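Local atomic coordinates of hexameric cytochrome (Silicibacter pomeroyi, PDB entry 2OYY), a protein that binds heme b through an axial tyrosine and assembles into an all-helical hexamer, its biological role being unknown. Residues T4-L9 and F18-K23; L9-P14 and Q65-A70; I27-T32 and Q37-L42. One frame throughout, in Å; residues are numbered along the deposited sequence.

How the contacts relate
Contacts 1 and 2 tie down the N-terminal arm; contact 3 lies at the heme, and both its segments fall between those of contact 2 in sequence. Contact 1 lays residues 4-9 on helix 14-32. Contact 2 lays residues 9-14 on the end of helix 50-70. The two share Leu-9, their segments alternate along the chain, and their centres are about 9 Å apart. Leu-20 joins them, since its CD2 lies 3.5 Å from CD1 of Ile-67. Contact 3 sets helix 14-32 against helix 36-46. It is about 17 Å from contact 1 and 25 Å from contact 2, centre to centre. Helix 14-32 thus runs from the arm to the heme pocket, and all three contacts touch a neighbouring subunit.

Contact 1 (T4-L9 and F18-K23). With HEM (protoporphyrin IX containing Fe), chain J.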
loop_
_atom_site.group_PDB
_atom_site.type_symbol
_atom_site.label_atom_id
_atom_site.label_comp_id
_atom_site.label_asym_id
_atom_site.label_seq_id
_atom_site.Cartn_x
_atom_site.Cartn_y
_atom_site.Cartn_z
ATOM N N THR A 4 7.196 18.998 -21.221
ATOM C CA THR A 4 8.216 17.983 -20.799
ATOM C C THR A 4 8.695 18.169 -19.347
ATOM O O THR A 4 9.821 18.617 -19.096
ATOM C CB THR A 4 9.397 17.965 -21.782
ATOM N N TRP A 5 7.823 17.802 -18.407
ATOM C CA TRP A 5 8.109 17.838 -16.962
ATOM C C TRP A 5 8.757 16.543 -16.425
ATOM O O TRP A 5 9.565 16.601 -15.485
ATOM C CB TRP A 5 6.828 18.136 -16.159
ATOM C CG TRP A 5 5.719 17.163 -16.465
ATOM C CD1 TRP A 5 4.808 17.247 -17.481
ATOM C CD2 TRP A 5 5.432 15.946 -15.771
ATOM N NE1 TRP A 5 3.961 16.159 -17.461
ATOM C CE2 TRP A 5 4.320 15.345 -16.417
ATOM C CE3 TRP A 5 5.999 15.302 -14.661
ATOM C CZ2 TRP A 5 3.772 14.130 -15.992
ATOM C CZ3 TRP A 5 5.438 14.086 -14.227
ATOM C CH2 TRP A 5 4.343 13.516 -14.899
ATOM N N LEU A 6 8.402 15.385 -16.985
ATOM C CA LEU A 6 9.037 14.135 -16.537
ATOM C C LEU A 6 9.885 13.436 -17.605
ATOM O O LEU A 6 9.423 12.458 -18.214
ATOM C CB LEU A 6 8.030 13.164 -15.925
ATOM C CG LEU A 6 8.648 12.140 -14.964
ATOM C CD1 LEU A 6 9.384 12.811 -13.794
ATOM C CD2 LEU A 6 7.613 11.169 -14.446
ATOM N N PRO A 7 11.127 13.930 -17.823
ATOM C CA PRO A 7 12.010 13.395 -18.868
ATOM C C PRO A 7 12.483 11.980 -18.563
ATOM O O PRO A 7 12.425 11.107 -19.437
ATOM C CB PRO A 7 13.197 14.372 -18.873
ATOM C CG PRO A 7 13.195 15.001 -17.538
ATOM C CD PRO A 7 11.760 15.046 -17.090
ATOM N N THR A 8 12.945 11.766 -17.328
ATOM C CA THR A 8 13.456 10.467 -16.888
ATOM C C THR A 8 13.294 10.241 -15.401
ATOM O O THR A 8 13.000 11.160 -14.631
ATOM C CB THR A 8 14.965 10.294 -17.171
ATOM O OG1 THR A 8 15.681 11.395 -16.600
ATOM C CG2 THR A 8 15.263 10.167 -18.676
ATOM N N LEU A 9 13.518 8.991 -15.014
ATOM C CA LEU A 9 13.500 8.562 -13.636
ATOM C C LEU A 9 14.926 8.367 -13.198
ATOM O O LEU A 9 15.199 8.136 -12.019
ATOM C CB LEU A 9 12.786 7.226 -13.509
ATOM C CG LEU A 9 11.331 7.064 -13.905
ATOM C CD1 LEU A 9 10.981 5.578 -13.722
ATOM C CD2 LEU A 9 10.445 7.972 -13.053
ATOM N N PHE A 18 14.779 10.749 -4.059
ATOM C CA PHE A 18 13.771 11.089 -3.066
ATOM C C PHE A 18 13.060 12.412 -3.388
ATOM O O PHE A 18 11.836 12.531 -3.205
ATOM C CB PHE A 18 14.397 11.137 -1.664
ATOM C CG PHE A 18 13.399 11.076 -0.573
ATOM C CD1 PHE A 18 12.996 9.860 -0.070
ATOM C CD2 PHE A 18 12.823 12.231 -0.079
ATOM C CE1 PHE A 18 12.025 9.790 0.927
ATOM C CE2 PHE A 18 11.849 12.180 0.906
ATOM C CZ PHE A 18 11.447 10.955 1.415
ATOM N N ASP A 19 13.815 13.402 -3.869
ATOM C CA ASP A 19 13.214 14.671 -4.310
ATOM C C ASP A 19 12.399 14.463 -5.570
ATOM O O ASP A 19 11.397 15.133 -5.784
ATOM C CB ASP A 19 14.271 15.737 -4.573
ATOM C CG ASP A 19 15.094 16.054 -3.348
ATOM O OD1 ASP A 19 14.508 16.433 -2.308
ATOM O OD2 ASP A 19 16.338 15.917 -3.444
ATOM N N LEU A 20 12.833 13.535 -6.416
ATOM C CA LEU A 20 12.046 13.213 -7.592
ATOM C C LEU A 20 10.781 12.504 -7.144
ATOM O O LEU A 20 9.732 12.680 -7.750
ATOM C CB LEU A 20 12.845 12.371 -8.605
ATOM C CG LEU A 20 12.101 11.933 -9.879
ATOM C CD1 LEU A 20 11.480 13.106 -10.586
ATOM C CD2 LEU A 20 12.975 11.136 -10.845
ATOM N N ALA A 21 10.889 11.716 -6.073
ATOM C CA ALA A 21 9.753 10.974 -5.506
ATOM C C ALA A 21 8.713 11.905 -4.895
ATOM O O ALA A 21 7.508 11.691 -5.068
ATOM C CB ALA A 21 10.222 9.970 -4.474
ATOM N N VAL A 22 9.190 12.935 -4.181
ATOM C CA VAL A 22 8.311 13.965 -3.614
ATOM C C VAL A 22 7.651 14.696 -4.777
ATOM O O VAL A 22 6.459 15.071 -4.716
ATOM C CB VAL A 22 9.082 14.985 -2.710
ATOM C CG1 VAL A 22 8.127 16.040 -2.138
ATOM C CG2 VAL A 22 9.817 14.278 -1.570
ATOM N N LYS A 23 8.420 14.886 -5.845
ATOM C CA LYS A 23 7.902 15.592 -7.015
ATOM C C LYS A 23 6.785 14.799 -7.640
ATOM O O LYS A 23 5.704 15.328 -7.855
ATOM C CB LYS A 23 8.992 15.868 -8.054
ATOM C CG LYS A 23 8.476 16.543 -9.317
ATOM C CD LYS A 23 9.618 16.961 -10.208
ATOM C CE LYS A 23 9.118 17.522 -11.538
ATOM N NZ LYS A 23 10.274 17.855 -12.442
HETATM C CHA HEM J . 4.225 22.348 -0.489
HETATM C CHB HEM J . 4.985 17.617 -0.629
HETATM C CHC HEM J . 0.270 16.874 -1.337
HETATM C CHD HEM J . -0.441 21.649 -1.721
HETATM C C1A HEM J . 4.852 21.137 -0.444
HETATM C C2A HEM J . 6.269 20.924 -0.207
HETATM C C3A HEM J . 6.484 19.605 -0.244
HETATM C C4A HEM J . 5.207 18.961 -0.510
HETATM C CMA HEM J . 7.829 18.868 -0.044
HETATM C CAA HEM J . 7.306 22.047 0.050
HETATM C CBA HEM J . 7.170 22.573 1.489
HETATM C CGA HEM J . 8.164 23.685 1.758
HETATM O O1A HEM J . 9.349 23.580 1.353
HETATM O O2A HEM J . 7.771 24.696 2.381
HETATM C C1B HEM J . 3.773 17.007 -0.850
HETATM C C2B HEM J . 3.587 15.587 -1.020
HETATM C C3B HEM J . 2.278 15.370 -1.214
HETATM C C4B HEM J . 1.611 16.654 -1.178
HETATM C CMB HEM J . 4.730 14.543 -0.979
HETATM C CAB HEM J . 1.587 14.004 -1.436
HETATM C CBB HEM J . 1.028 13.710 -2.614
HETATM C C1C HEM J . -0.329 18.107 -1.479
HETATM C C2C HEM J . -1.741 18.328 -1.664
HETATM C C3C HEM J . -1.947 19.646 -1.776
HETATM C C4C HEM J . -0.661 20.298 -1.666
HETATM C CMC HEM J . -2.787 17.195 -1.713
HETATM C CAC HEM J . -3.287 20.379 -1.956
HETATM C CBC HEM J . -3.994 20.260 -3.066
HETATM C C1D HEM J . 0.752 22.272 -1.432
HETATM C C2D HEM J . 0.960 23.701 -1.483
HETATM C C3D HEM J . 2.401 23.900 -1.111
HETATM C C4D HEM J . 2.931 22.588 -0.858
HETATM C CMD HEM J . -0.031 24.817 -1.845
HETATM C CAD HEM J . 3.120 25.258 -0.999
HETATM C CBD HEM J . 2.936 25.642 0.469
HETATM C CGD HEM J . 3.567 26.960 0.800
HETATM O O1D HEM J . 3.031 27.983 0.292
HETATM O O2D HEM J . 4.575 26.968 1.571
HETATM N NA HEM J . 4.235 19.918 -0.618
HETATM N NB HEM J . 2.545 17.630 -0.951
HETATM N NC HEM J . 0.310 19.336 -1.482
HETATM N ND HEM J . 1.939 21.644 -1.056
HETATM FE FE HEM J . 2.262 19.591 -0.822
#
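Leu-20 reaches out from helix 14-32 and meets the N-terminal arm with both of its methyls. CD1 of Leu-20 touches CD1 of Leu-6 at 3.8 Å, and the two side chains cross obliquely. The other branch, CD2 of Leu-20, lies against the backbone, 3.8 Å from O of Thr-8 and also 3.8 Å from CA of Leu-9. Leu-20 holds CG anti to its backbone N (chi1 178°), which directs the fork at the arm. One turn further on, Lys-23 runs out fully extended, with all four torsions near 180°. Its NZ gives a weak hydrogen bond to O of Trp-5, at 3.4 Å. The Trp-5 ring takes CB of Leu-6 over one face, 3.1 Å above the plane and offset toward the rim. The same ring meets Phe-18 of a neighbouring subunit edge-to-face. Val-22, which does not reach the arm, places its CG1 3.5 Å from the heme methyl CMA, so this helix also serves the heme pocket. The arm itself is an irregular lead-in that packs beside helix 14-32. Trp-5 and Leu-6 continue along that helix onto Leu-24, while Leu-20 and Leu-9 extend the packing to Ile-67 and Ala-70 of helix 50-70.

Contact 2 (L9-P14 and Q65-A70)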
loop_
_atom_site.group_PDB
_atom_site.type_symbol
_atom_site.label_atom_id
_atom_site.label_comp_id
_atom_site.label_asym_id
_atom_site.label_seq_id
_atom_site.Cartn_x
_atom_site.Cartn_y
_atom_site.Cartn_z
ATOM N N LEU A 9 13.518 8.991 -15.014
ATOM C CA LEU A 9 13.500 8.562 -13.636
ATOM C C LEU A 9 14.926 8.367 -13.198
ATOM O O LEU A 9 15.199 8.136 -12.019
ATOM C CB LEU A 9 12.786 7.226 -13.509
ATOM C CG LEU A 9 11.331 7.064 -13.905
ATOM C CD1 LEU A 9 10.981 5.578 -13.722
ATOM C CD2 LEU A 9 10.445 7.972 -13.053
ATOM N N VAL A 10 15.843 8.422 -14.148
ATOM C CA VAL A 10 17.253 8.284 -13.814
ATOM C C VAL A 10 17.679 9.520 -13.005
ATOM O O VAL A 10 17.417 10.662 -13.391
ATOM C CB VAL A 10 18.119 8.048 -15.053
ATOM C CG1 VAL A 10 19.570 7.852 -14.667
ATOM C CG2 VAL A 10 17.598 6.833 -15.828
ATOM N N THR A 11 18.300 9.255 -11.858
ATOM C CA THR A 11 18.675 10.262 -10.885
ATOM C C THR A 11 20.139 10.030 -10.471
ATOM O O THR A 11 20.530 8.895 -10.196
ATOM C CB THR A 11 17.716 10.172 -9.670
ATOM O OG1 THR A 11 16.664 11.147 -9.791
ATOM C CG2 THR A 11 18.450 10.393 -8.396
ATOM N N ALA A 12 20.938 11.101 -10.441
ATOM C CA ALA A 12 22.382 10.998 -10.152
ATOM C C ALA A 12 22.695 10.428 -8.765
ATOM O O ALA A 12 23.574 9.568 -8.627
ATOM C CB ALA A 12 23.072 12.354 -10.333
ATOM N N THR A 13 21.982 10.911 -7.745
ATOM C CA THR A 13 22.166 10.399 -6.391
ATOM C C THR A 13 20.866 9.884 -5.782
ATOM O O THR A 13 19.793 10.380 -6.110
ATOM C CB THR A 13 22.783 11.461 -5.451
ATOM O OG1 THR A 13 21.825 12.489 -5.173
ATOM C CG2 THR A 13 24.073 12.073 -6.067
ATOM N N PRO A 14 20.946 8.889 -4.878
ATOM C CA PRO A 14 19.739 8.488 -4.153
ATOM C C PRO A 14 18.945 9.672 -3.623
ATOM O O PRO A 14 17.731 9.668 -3.678
ATOM C CB PRO A 14 20.288 7.657 -3.001
ATOM C CG PRO A 14 21.533 7.053 -3.551
ATOM C CD PRO A 14 22.120 8.085 -4.483
ATOM N N GLN A 65 10.234 3.870 -4.233
ATOM C CA GLN A 65 10.470 2.462 -4.520
ATOM C C GLN A 65 10.639 2.277 -6.020
ATOM O O GLN A 65 11.517 1.526 -6.469
ATOM C CB GLN A 65 9.309 1.634 -3.980
ATOM C CG GLN A 65 9.514 0.132 -3.875
ATOM C CD GLN A 65 8.469 -0.471 -2.946
ATOM O OE1 GLN A 65 8.690 -0.539 -1.729
ATOM N NE2 GLN A 65 7.303 -0.854 -3.500
ATOM N N THR A 66 9.818 3.001 -6.783
ATOM C CA THR A 66 9.842 2.946 -8.242
ATOM C C THR A 66 11.097 3.575 -8.819
ATOM O O THR A 66 11.682 3.034 -9.755
ATOM C CB THR A 66 8.600 3.648 -8.852
ATOM O OG1 THR A 66 7.418 3.211 -8.165
ATOM C CG2 THR A 66 8.480 3.360 -10.366
ATOM N N ILE A 67 11.515 4.718 -8.276
ATOM C CA ILE A 67 12.714 5.381 -8.789
ATOM C C ILE A 67 14.052 4.790 -8.293
ATOM O O ILE A 67 15.082 4.915 -8.955
ATOM C CB ILE A 67 12.660 6.930 -8.667
ATOM C CG1 ILE A 67 13.979 7.456 -8.136
ATOM C CG2 ILE A 67 11.546 7.367 -7.761
ATOM C CD1 ILE A 67 14.434 8.638 -8.844
ATOM N N ALA A 68 14.040 4.159 -7.132
ATOM C CA ALA A 68 15.228 3.479 -6.664
ATOM C C ALA A 68 15.526 2.343 -7.628
ATOM O O ALA A 68 16.671 2.170 -8.066
ATOM C CB ALA A 68 15.020 2.953 -5.249
ATOM N N ALA A 69 14.481 1.593 -7.977
ATOM C CA ALA A 69 14.597 0.488 -8.915
ATOM C C ALA A 69 15.004 1.003 -10.277
ATOM O O ALA A 69 15.764 0.349 -10.982
ATOM C CB ALA A 69 13.277 -0.302 -9.010
ATOM N N ALA A 70 14.504 2.178 -10.650
ATOM C CA ALA A 70 14.883 2.751 -11.940
ATOM C C ALA A 70 16.399 2.982 -12.008
ATOM O O ALA A 70 17.019 2.808 -13.049
ATOM C CB ALA A 70 14.105 4.037 -12.214
#
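Leu-9 lies over the methyl of Ala-70 near the end of helix 50-70. Its CB is 3.7 Å from CB of Ala-70, and its CD1 is 3.8 Å from the same methyl. CG of Leu-9 stands anti to the carbonyl carbon (chi1 -61°), and CD1 continues extended, alongside the alanine methyl. This half of the contact is apolar. Ile-67, one turn earlier on the helix, meets the loop with its CD1. CB of Thr-11 touches that methyl at 3.7 Å, and the two side chains cross at about a right angle. CD1 of Ile-67 also faces two oxygens, O of Leu-9 at 3.3 Å and OG1 of Thr-11 at 3.5 Å. The torsions of Thr-11 and Ile-67 lie off the usual staggered values, so the exact placing of these two side-chain ends is uncertain. The loop leads into helix 14-32, and Thr-13 occupies the N-cap position. Its OG1 caps the backbone N of Glu-16. Leu-9 and Thr-11, ahead of the cap, pack on the last turns of helix 50-70, bringing the start of one helix beside the end of another. Ala-12 N bonds to a Glu-16 carboxylate oxygen, and Thr-11 O accepts a hydrogen bond from NE1 of Trp-74. Across the subunit boundary, Leu-9 packs on Trp-74 of a neighbouring subunit, and Ala-70 packs on Tyr-73 of that subunit.

Contact 3 (I27-T32 and Q37-L42); sequences IAVKKT and QVRDTL. With HEM (protoporphyrin IX containing Fe), chain J.
This contact belongs to the heme pocket, where helices 14-32 and 36-46, joined by a short loop, meet at a corner beside the porphyrin. Arg-39 reaches across from the second helix to Lys-30 on the first. CG of Lys-30 sits over the centre of one face of the Arg-39 guanidinium, 3.9 Å above its plane. CE of Lys-30 lies 3.9 Å from NH2 of Arg-39. The lysine chain is extended, whereas the arginine chain bends at chi3 (-50°), bringing its flat end against the lysine methylenes. NH1 of Arg-39 bonds to O of Gln-33 in the turn between the helices, with a weaker bond to O of Pro-34. One heme lies alongside. CG1 of Val-29 touches its methyl CMC at 3.5 Å, and CG2 also packs on that methyl. CG of Arg-39 lies 3.6 Å from the vinyl carbon CBC. Leu-42 sits against the same vinyl group, its CB 3.8 Å from CAC. OD1 of Asp-40 comes within 3.3 Å of the methyl CMD. Tyr-46, the axial ligand of the iron, follows on the same helix. Lys-31 and Thr-32, by contrast, belong to the pocket of a second heme. OG1 of Thr-32 gives a 3.0 Å hydrogen bond to O of Val-29, and Lys-31 pairs with Asp-19 of a neighbouring subunit. NZ of Lys-30 and NH2 of Arg-39 are 4.5 Å apart; both are probably positive, so this pair is likely to be mildly unfavourable. The attraction here therefore probably comes from the methylenes over the guanidinium face, while the turn carbonyls hold the arginine's polar end.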
loop_
_atom_site.group_PDB
_atom_site.type_symbol
_atom_site.label_atom_id
_atom_site.label_comp_id
_atom_site.label_asym_id
_atom_site.label_seq_id
_atom_site.Cartn_x
_atom_site.Cartn_y
_atom_site.Cartn_z
ATOM N N ILE A 27 2.776 16.001 -8.375
ATOM C CA ILE A 27 2.294 16.230 -9.720
ATOM C C ILE A 27 0.959 15.505 -9.905
ATOM O O ILE A 27 0.071 16.015 -10.585
ATOM C CB ILE A 27 3.362 15.935 -10.864
ATOM C CG1 ILE A 27 2.975 14.737 -11.722
ATOM C CG2 ILE A 27 4.780 15.764 -10.330
ATOM C CD1 ILE A 27 2.200 15.110 -12.953
ATOM N N ALA A 28 0.798 14.340 -9.282
ATOM C CA ALA A 28 -0.510 13.660 -9.328
ATOM C C ALA A 28 -1.589 14.593 -8.783
ATOM O O ALA A 28 -2.698 14.653 -9.305
ATOM C CB ALA A 28 -0.489 12.367 -8.543
ATOM N N VAL A 29 -1.233 15.325 -7.731
ATOM C CA VAL A 29 -2.128 16.257 -7.090
ATOM C C VAL A 29 -2.423 17.450 -7.999
ATOM O O VAL A 29 -3.588 17.782 -8.235
ATOM C CB VAL A 29 -1.554 16.734 -5.749
ATOM C CG1 VAL A 29 -2.411 17.846 -5.180
ATOM C CG2 VAL A 29 -1.470 15.575 -4.773
ATOM N N LYS A 30 -1.372 18.069 -8.522
ATOM C CA LYS A 30 -1.528 19.217 -9.406
ATOM C C LYS A 30 -2.376 18.887 -10.651
ATOM O O LYS A 30 -3.075 19.759 -11.170
ATOM C CB LYS A 30 -0.161 19.794 -9.794
ATOM C CG LYS A 30 -0.204 21.167 -10.440
ATOM C CD LYS A 30 1.209 21.741 -10.609
ATOM C CE LYS A 30 1.199 23.097 -11.327
ATOM N NZ LYS A 30 2.501 23.802 -11.241
ATOM N N LYS A 31 -2.336 17.631 -11.104
ATOM C CA LYS A 31 -3.120 17.234 -12.270
ATOM C C LYS A 31 -4.593 17.083 -11.953
ATOM O O LYS A 31 -5.454 17.468 -12.732
ATOM C CB LYS A 31 -2.564 15.974 -12.922
ATOM C CG LYS A 31 -1.331 16.261 -13.723
ATOM C CD LYS A 31 -0.950 15.172 -14.679
ATOM C CE LYS A 31 0.141 15.699 -15.636
ATOM N NZ LYS A 31 0.917 14.619 -16.332
ATOM N N THR A 32 -4.880 16.556 -10.781
ATOM C CA THR A 32 -6.243 16.244 -10.421
ATOM C C THR A 32 -6.910 17.479 -9.824
ATOM O O THR A 32 -8.138 17.531 -9.703
ATOM C CB THR A 32 -6.266 15.102 -9.433
ATOM O OG1 THR A 32 -5.632 15.551 -8.243
ATOM C CG2 THR A 32 -5.471 13.906 -9.970
ATOM N N GLN A 37 -5.499 27.949 -6.536
ATOM C CA GLN A 37 -6.129 28.683 -5.454
ATOM C C GLN A 37 -6.646 27.696 -4.408
ATOM O O GLN A 37 -6.468 27.905 -3.199
ATOM C CB GLN A 37 -7.244 29.582 -5.983
ATOM C CG GLN A 37 -7.817 30.516 -4.930
ATOM C CD GLN A 37 -9.182 31.056 -5.316
ATOM O OE1 GLN A 37 -10.158 30.902 -4.568
ATOM N NE2 GLN A 37 -9.263 31.675 -6.497
ATOM N N VAL A 38 -7.261 26.610 -4.855
ATOM C CA VAL A 38 -7.755 25.644 -3.892
ATOM C C VAL A 38 -6.619 24.779 -3.352
ATOM O O VAL A 38 -6.718 24.263 -2.239
ATOM C CB VAL A 38 -8.916 24.752 -4.420
ATOM C CG1 VAL A 38 -9.684 25.447 -5.559
ATOM C CG2 VAL A 38 -8.406 23.396 -4.845
ATOM N N ARG A 39 -5.542 24.630 -4.122
ATOM C CA ARG A 39 -4.378 23.877 -3.657
ATOM C C ARG A 39 -3.713 24.568 -2.482
ATOM O O ARG A 39 -3.148 23.909 -1.620
ATOM C CB ARG A 39 -3.370 23.634 -4.781
ATOM C CG ARG A 39 -3.850 22.633 -5.810
ATOM C CD ARG A 39 -2.699 21.922 -6.549
ATOM N NE ARG A 39 -1.714 22.868 -7.058
ATOM C CZ ARG A 39 -1.916 23.723 -8.057
ATOM N NH1 ARG A 39 -3.080 23.771 -8.691
ATOM N NH2 ARG A 39 -0.947 24.538 -8.428
ATOM N N ASP A 40 -3.795 25.893 -2.446
ATOM C CA ASP A 40 -3.294 26.682 -1.316
ATOM C C ASP A 40 -4.172 26.540 -0.082
ATOM O O ASP A 40 -3.671 26.418 1.035
ATOM C CB ASP A 40 -3.211 28.162 -1.687
ATOM C CG ASP A 40 -1.958 28.496 -2.453
ATOM O OD1 ASP A 40 -0.870 28.008 -2.057
ATOM O OD2 ASP A 40 -2.065 29.246 -3.455
ATOM N N THR A 41 -5.483 26.570 -0.287
ATOM C CA THR A 41 -6.412 26.451 0.823
ATOM C C THR A 41 -6.305 25.084 1.501
ATOM O O THR A 41 -6.493 24.981 2.707
ATOM C CB THR A 41 -7.879 26.752 0.393
ATOM O OG1 THR A 41 -7.974 28.105 -0.072
ATOM C CG2 THR A 41 -8.847 26.572 1.576
ATOM N N LEU A 42 -5.997 24.045 0.731
ATOM C CA LEU A 42 -5.940 22.700 1.286
ATOM C C LEU A 42 -4.614 22.493 1.970
ATOM O O LEU A 42 -4.510 21.716 2.916
ATOM C CB LEU A 42 -6.122 21.644 0.203
ATOM C CG LEU A 42 -7.381 21.669 -0.671
ATOM C CD1 LEU A 42 -7.439 20.395 -1.413
ATOM C CD2 LEU A 42 -8.652 21.848 0.171
HETATM C CHA HEM J . 4.225 22.348 -0.489
HETATM C CHB HEM J . 4.985 17.617 -0.629
HETATM C CHC HEM J . 0.270 16.874 -1.337
HETATM C CHD HEM J . -0.441 21.649 -1.721
HETATM C C1A HEM J . 4.852 21.137 -0.444
HETATM C C2A HEM J . 6.269 20.924 -0.207
HETATM C C3A HEM J . 6.484 19.605 -0.244
HETATM C C4A HEM J . 5.207 18.961 -0.510
HETATM C CMA HEM J . 7.829 18.868 -0.044
HETATM C CAA HEM J . 7.306 22.047 0.050
HETATM C CBA HEM J . 7.170 22.573 1.489
HETATM C CGA HEM J . 8.164 23.685 1.758
HETATM O O1A HEM J . 9.349 23.580 1.353
HETATM O O2A HEM J . 7.771 24.696 2.381
HETATM C C1B HEM J . 3.773 17.007 -0.850
HETATM C C2B HEM J . 3.587 15.587 -1.020
HETATM C C3B HEM J . 2.278 15.370 -1.214
HETATM C C4B HEM J . 1.611 16.654 -1.178
HETATM C CMB HEM J . 4.730 14.543 -0.979
HETATM C CAB HEM J . 1.587 14.004 -1.436
HETATM C CBB HEM J . 1.028 13.710 -2.614
HETATM C C1C HEM J . -0.329 18.107 -1.479
HETATM C C2C HEM J . -1.741 18.328 -1.664
HETATM C C3C HEM J . -1.947 19.646 -1.776
HETATM C C4C HEM J . -0.661 20.298 -1.666
HETATM C CMC HEM J . -2.787 17.195 -1.713
HETATM C CAC HEM J . -3.287 20.379 -1.956
HETATM C CBC HEM J . -3.994 20.260 -3.066
HETATM C C1D HEM J . 0.752 22.272 -1.432
HETATM C C2D HEM J . 0.960 23.701 -1.483
HETATM C C3D HEM J . 2.401 23.900 -1.111
HETATM C C4D HEM J . 2.931 22.588 -0.858
HETATM C CMD HEM J . -0.031 24.817 -1.845
HETATM C CAD HEM J . 3.120 25.258 -0.999
HETATM C CBD HEM J . 2.936 25.642 0.469
HETATM C CGD HEM J . 3.567 26.960 0.800
HETATM O O1D HEM J . 3.031 27.983 0.292
HETATM O O2D HEM J . 4.575 26.968 1.571
HETATM N NA HEM J . 4.235 19.918 -0.618
HETATM N NB HEM J . 2.545 17.630 -0.951
HETATM N NC HEM J . 0.310 19.336 -1.482
HETATM N ND HEM J . 1.939 21.644 -1.056
HETATM FE FE HEM J . 2.262 19.591 -0.822
#